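Local coordinates for formate dehydrogenase (Staphylococcus aureus, PDB 6TTB), which probably oxidises formate to carbon dioxide with NAD as the hydride acceptor, at residues M153-L158 / Y270-A275. Residues are numbered along the deposited sequence; the frame is centred on the assembly and turned at random.
Sequences MDLLIL and YLVNTA. With NAD (nicotinamide-adenine-dinucleotide), chain C.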
loop_
_atom_site.group_PDB
_atom_site.type_symbol
_atom_site.label_atom_id
_atom_site.label_comp_id
_atom_site.label_asym_id
_atom_site.label_seq_id
_atom_site.Cartn_x
_atom_site.Cartn_y
_atom_site.Cartn_z
ATOM N N MET A 153 4.117 -2.283 0.900
ATOM C CA MET A 153 3.119 -1.384 0.314
ATOM C C MET A 153 1.912 -2.200 -0.136
ATOM O O MET A 153 0.752 -1.891 0.223
ATOM C CB MET A 153 3.694 -0.667 -0.880
ATOM C CG MET A 153 2.733 0.158 -1.624
ATOM S SD MET A 153 3.559 0.849 -3.093
ATOM C CE MET A 153 3.489 -0.554 -4.225
ATOM N N ASP A 154 2.206 -3.294 -0.835
ATOM C CA ASP A 154 1.180 -4.238 -1.240
ATOM C C ASP A 154 0.381 -4.740 -0.044
ATOM O O ASP A 154 -0.854 -4.813 -0.154
ATOM C CB ASP A 154 1.754 -5.390 -2.058
ATOM C CG ASP A 154 2.303 -5.030 -3.440
ATOM O OD1 ASP A 154 2.031 -3.994 -3.929
ATOM O OD2 ASP A 154 2.917 -5.863 -4.019
ATOM N N LEU A 155 1.054 -5.159 1.068
ATOM C CA LEU A 155 0.278 -5.560 2.260
ATOM C C LEU A 155 -0.708 -4.460 2.582
ATOM O O LEU A 155 -1.882 -4.686 2.584
ATOM C CB LEU A 155 1.149 -5.795 3.498
ATOM C CG LEU A 155 1.682 -7.221 3.755
ATOM C CD1 LEU A 155 0.870 -8.309 3.002
ATOM C CD2 LEU A 155 3.109 -7.277 3.353
ATOM N N LEU A 156 -0.199 -3.240 2.744
ATOM C CA LEU A 156 -1.008 -2.128 3.152
ATOM C C LEU A 156 -2.148 -1.915 2.164
ATOM O O LEU A 156 -3.278 -1.887 2.565
ATOM C CB LEU A 156 -0.100 -0.903 3.282
ATOM C CG LEU A 156 0.842 -0.920 4.497
ATOM C CD1 LEU A 156 1.978 0.057 4.333
ATOM C CD2 LEU A 156 0.098 -0.614 5.784
ATOM N N ILE A 157 -1.856 -1.795 0.867
ATOM C CA ILE A 157 -2.902 -1.522 -0.132
ATOM C C ILE A 157 -3.966 -2.604 -0.040
ATOM O O ILE A 157 -5.132 -2.347 -0.157
ATOM C CB ILE A 157 -2.300 -1.469 -1.557
ATOM C CG1 ILE A 157 -1.396 -0.259 -1.757
ATOM C CG2 ILE A 157 -3.390 -1.549 -2.632
ATOM C CD1 ILE A 157 -0.732 -0.219 -3.101
ATOM N N LEU A 158 -3.534 -3.828 0.094
ATOM C CA LEU A 158 -4.442 -4.945 0.192
ATOM C C LEU A 158 -5.329 -4.865 1.462
ATOM O O LEU A 158 -6.558 -4.908 1.373
ATOM C CB LEU A 158 -3.580 -6.207 0.102
ATOM C CG LEU A 158 -3.605 -6.926 -1.282
ATOM C CD1 LEU A 158 -4.114 -6.036 -2.415
ATOM C CD2 LEU A 158 -2.273 -7.487 -1.665
ATOM N N TYR A 270 -4.794 -12.800 2.310
ATOM C CA TYR A 270 -4.235 -12.044 1.188
ATOM C C TYR A 270 -2.875 -12.632 0.817
ATOM O O TYR A 270 -2.171 -13.149 1.675
ATOM C CB TYR A 270 -4.011 -10.566 1.558
ATOM C CG TYR A 270 -5.213 -9.835 2.059
ATOM C CD1 TYR A 270 -5.704 -10.016 3.360
ATOM C CD2 TYR A 270 -5.848 -8.912 1.247
ATOM C CE1 TYR A 270 -6.802 -9.310 3.827
ATOM C CE2 TYR A 270 -6.942 -8.191 1.707
ATOM C CZ TYR A 270 -7.431 -8.400 2.994
ATOM O OH TYR A 270 -8.532 -7.680 3.385
ATOM N N LEU A 271 -2.451 -12.366 -0.434
ATOM C CA LEU A 271 -1.250 -12.958 -0.966
ATOM C C LEU A 271 -0.511 -11.899 -1.720
ATOM O O LEU A 271 -1.109 -11.250 -2.597
ATOM C CB LEU A 271 -1.619 -14.110 -1.943
ATOM C CG LEU A 271 -0.442 -14.951 -2.478
ATOM C CD1 LEU A 271 0.427 -15.521 -1.360
ATOM C CD2 LEU A 271 -0.918 -16.025 -3.339
ATOM N N VAL A 272 0.811 -11.827 -1.448
ATOM C CA VAL A 272 1.640 -10.847 -2.106
ATOM C C VAL A 272 2.854 -11.566 -2.609
ATOM O O VAL A 272 3.489 -12.316 -1.886
ATOM C CB VAL A 272 2.028 -9.667 -1.207
ATOM C CG1 VAL A 272 3.232 -8.906 -1.738
ATOM C CG2 VAL A 272 0.891 -8.721 -1.100
ATOM N N ASN A 273 3.127 -11.340 -3.880
ATOM C CA ASN A 273 4.180 -12.038 -4.537
ATOM C C ASN A 273 4.884 -11.060 -5.460
ATOM O O ASN A 273 4.388 -10.752 -6.534
ATOM C CB ASN A 273 3.662 -13.239 -5.270
ATOM C CG ASN A 273 4.719 -13.825 -6.173
ATOM O OD1 ASN A 273 5.927 -13.602 -5.941
ATOM N ND2 ASN A 273 4.282 -14.601 -7.195
ATOM N N THR A 274 6.022 -10.578 -4.985
ATOM C CA THR A 274 6.938 -9.824 -5.755
ATOM C C THR A 274 8.247 -10.627 -5.962
ATOM O O THR A 274 9.355 -10.019 -6.068
ATOM C CB THR A 274 7.359 -8.669 -4.883
ATOM O OG1 THR A 274 7.749 -9.254 -3.614
ATOM C CG2 THR A 274 6.256 -7.648 -4.765
ATOM N N ALA A 275 8.155 -11.981 -5.894
ATOM C CA ALA A 275 9.318 -12.828 -6.132
ATOM C C ALA A 275 9.319 -13.267 -7.599
ATOM O O ALA A 275 9.917 -12.579 -8.418
ATOM C CB ALA A 275 9.427 -13.946 -5.142
HETATM P PA NAD C . 17.519 -14.812 -1.080
HETATM O O1A NAD C . 18.343 -15.918 -1.647
HETATM O O2A NAD C . 18.085 -13.834 -0.068
HETATM O O5B NAD C . 16.097 -15.378 -0.576
HETATM C C5B NAD C . 15.636 -16.696 -0.939
HETATM C C4B NAD C . 15.557 -17.524 0.319
HETATM O O4B NAD C . 14.444 -18.426 0.169
HETATM C C3B NAD C . 16.806 -18.383 0.631
HETATM O O3B NAD C . 17.607 -17.944 1.728
HETATM C C2B NAD C . 16.273 -19.803 0.863
HETATM O O2B NAD C . 16.672 -20.353 2.102
HETATM C C1B NAD C . 14.749 -19.681 0.719
HETATM N N9A NAD C . 14.165 -20.751 -0.097
HETATM C C8A NAD C . 14.852 -21.642 -0.911
HETATM N N7A NAD C . 14.094 -22.599 -1.394
HETATM C C5A NAD C . 12.851 -22.400 -0.793
HETATM C C6A NAD C . 11.621 -23.117 -0.841
HETATM N N6A NAD C . 11.442 -24.259 -1.480
HETATM N N1A NAD C . 10.612 -22.675 -0.048
HETATM C C2A NAD C . 10.796 -21.541 0.649
HETATM N N3A NAD C . 11.881 -20.767 0.737
HETATM C C4A NAD C . 12.886 -21.250 -0.000
HETATM O O3 NAD C . 16.998 -13.970 -2.282
HETATM P PN NAD C . 16.336 -12.566 -2.112
HETATM O O1N NAD C . 17.410 -11.559 -2.429
HETATM O O2N NAD C . 15.643 -12.497 -0.782
HETATM O O5D NAD C . 15.242 -12.626 -3.305
HETATM C C5D NAD C . 13.883 -13.067 -3.004
HETATM C C4D NAD C . 13.210 -13.328 -4.306
HETATM O O4D NAD C . 12.703 -12.067 -4.804
HETATM C C3D NAD C . 14.177 -13.897 -5.372
HETATM O O3D NAD C . 13.890 -15.246 -5.710
HETATM C C2D NAD C . 14.077 -12.921 -6.548
HETATM O O2D NAD C . 13.832 -13.506 -7.820
HETATM C C1D NAD C . 12.939 -11.981 -6.193
HETATM N N1N NAD C . 13.324 -10.606 -6.544
HETATM C C2N NAD C . 12.482 -9.840 -7.408
HETATM C C3N NAD C . 12.829 -8.515 -7.758
HETATM C C7N NAD C . 11.804 -7.597 -8.426
HETATM O O7N NAD C . 12.209 -6.670 -9.125
HETATM N N7N NAD C . 10.490 -7.812 -8.211
HETATM C C4N NAD C . 14.156 -8.059 -7.420
HETATM C C5N NAD C . 14.988 -8.845 -6.594
HETATM C C6N NAD C . 14.563 -10.128 -6.193
#
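Helix residues 153-158 lie over strand residues 270-273 in a nearly antiparallel sense, 152° between their directions and 8.8 Å between axes at closest approach. V272 lies at the middle of the contact, its CB directed at the helix. With CG1 anti to the backbone N (chi1 161°), both methyls reach D154 CB; CG2 also meets L158 CD2 at 3.4 Å, and CG1 lies near D154 OD2. L155 adds a looser apolar contact through CD1, 4.1 Å from V272 CG2. At Y270, the L158 side chain runs alongside the ring in the reverse sense, with L158 CB 3.7 Å from Y270 CD2; the carbonyl O of L158 approaches the same ring obliquely. Farther along, D154 OD2 rests against the methyl CG2 of T274. N273, turned away from the helix, forms an Asx turn in which its OD1 accepts from A275 N at 2.8 Å. The T274 carbonyl O accepts a nearly straight hydrogen bond from the carboxamide N7N of NAD (3.3 Å, 171°). Thus helix 144-160 covers strand 269-273 of the parallel Rossmann-type sheet, and the loop after that strand holds the nicotinamide end of NAD, as in D-2-hydroxyacid dehydrogenases.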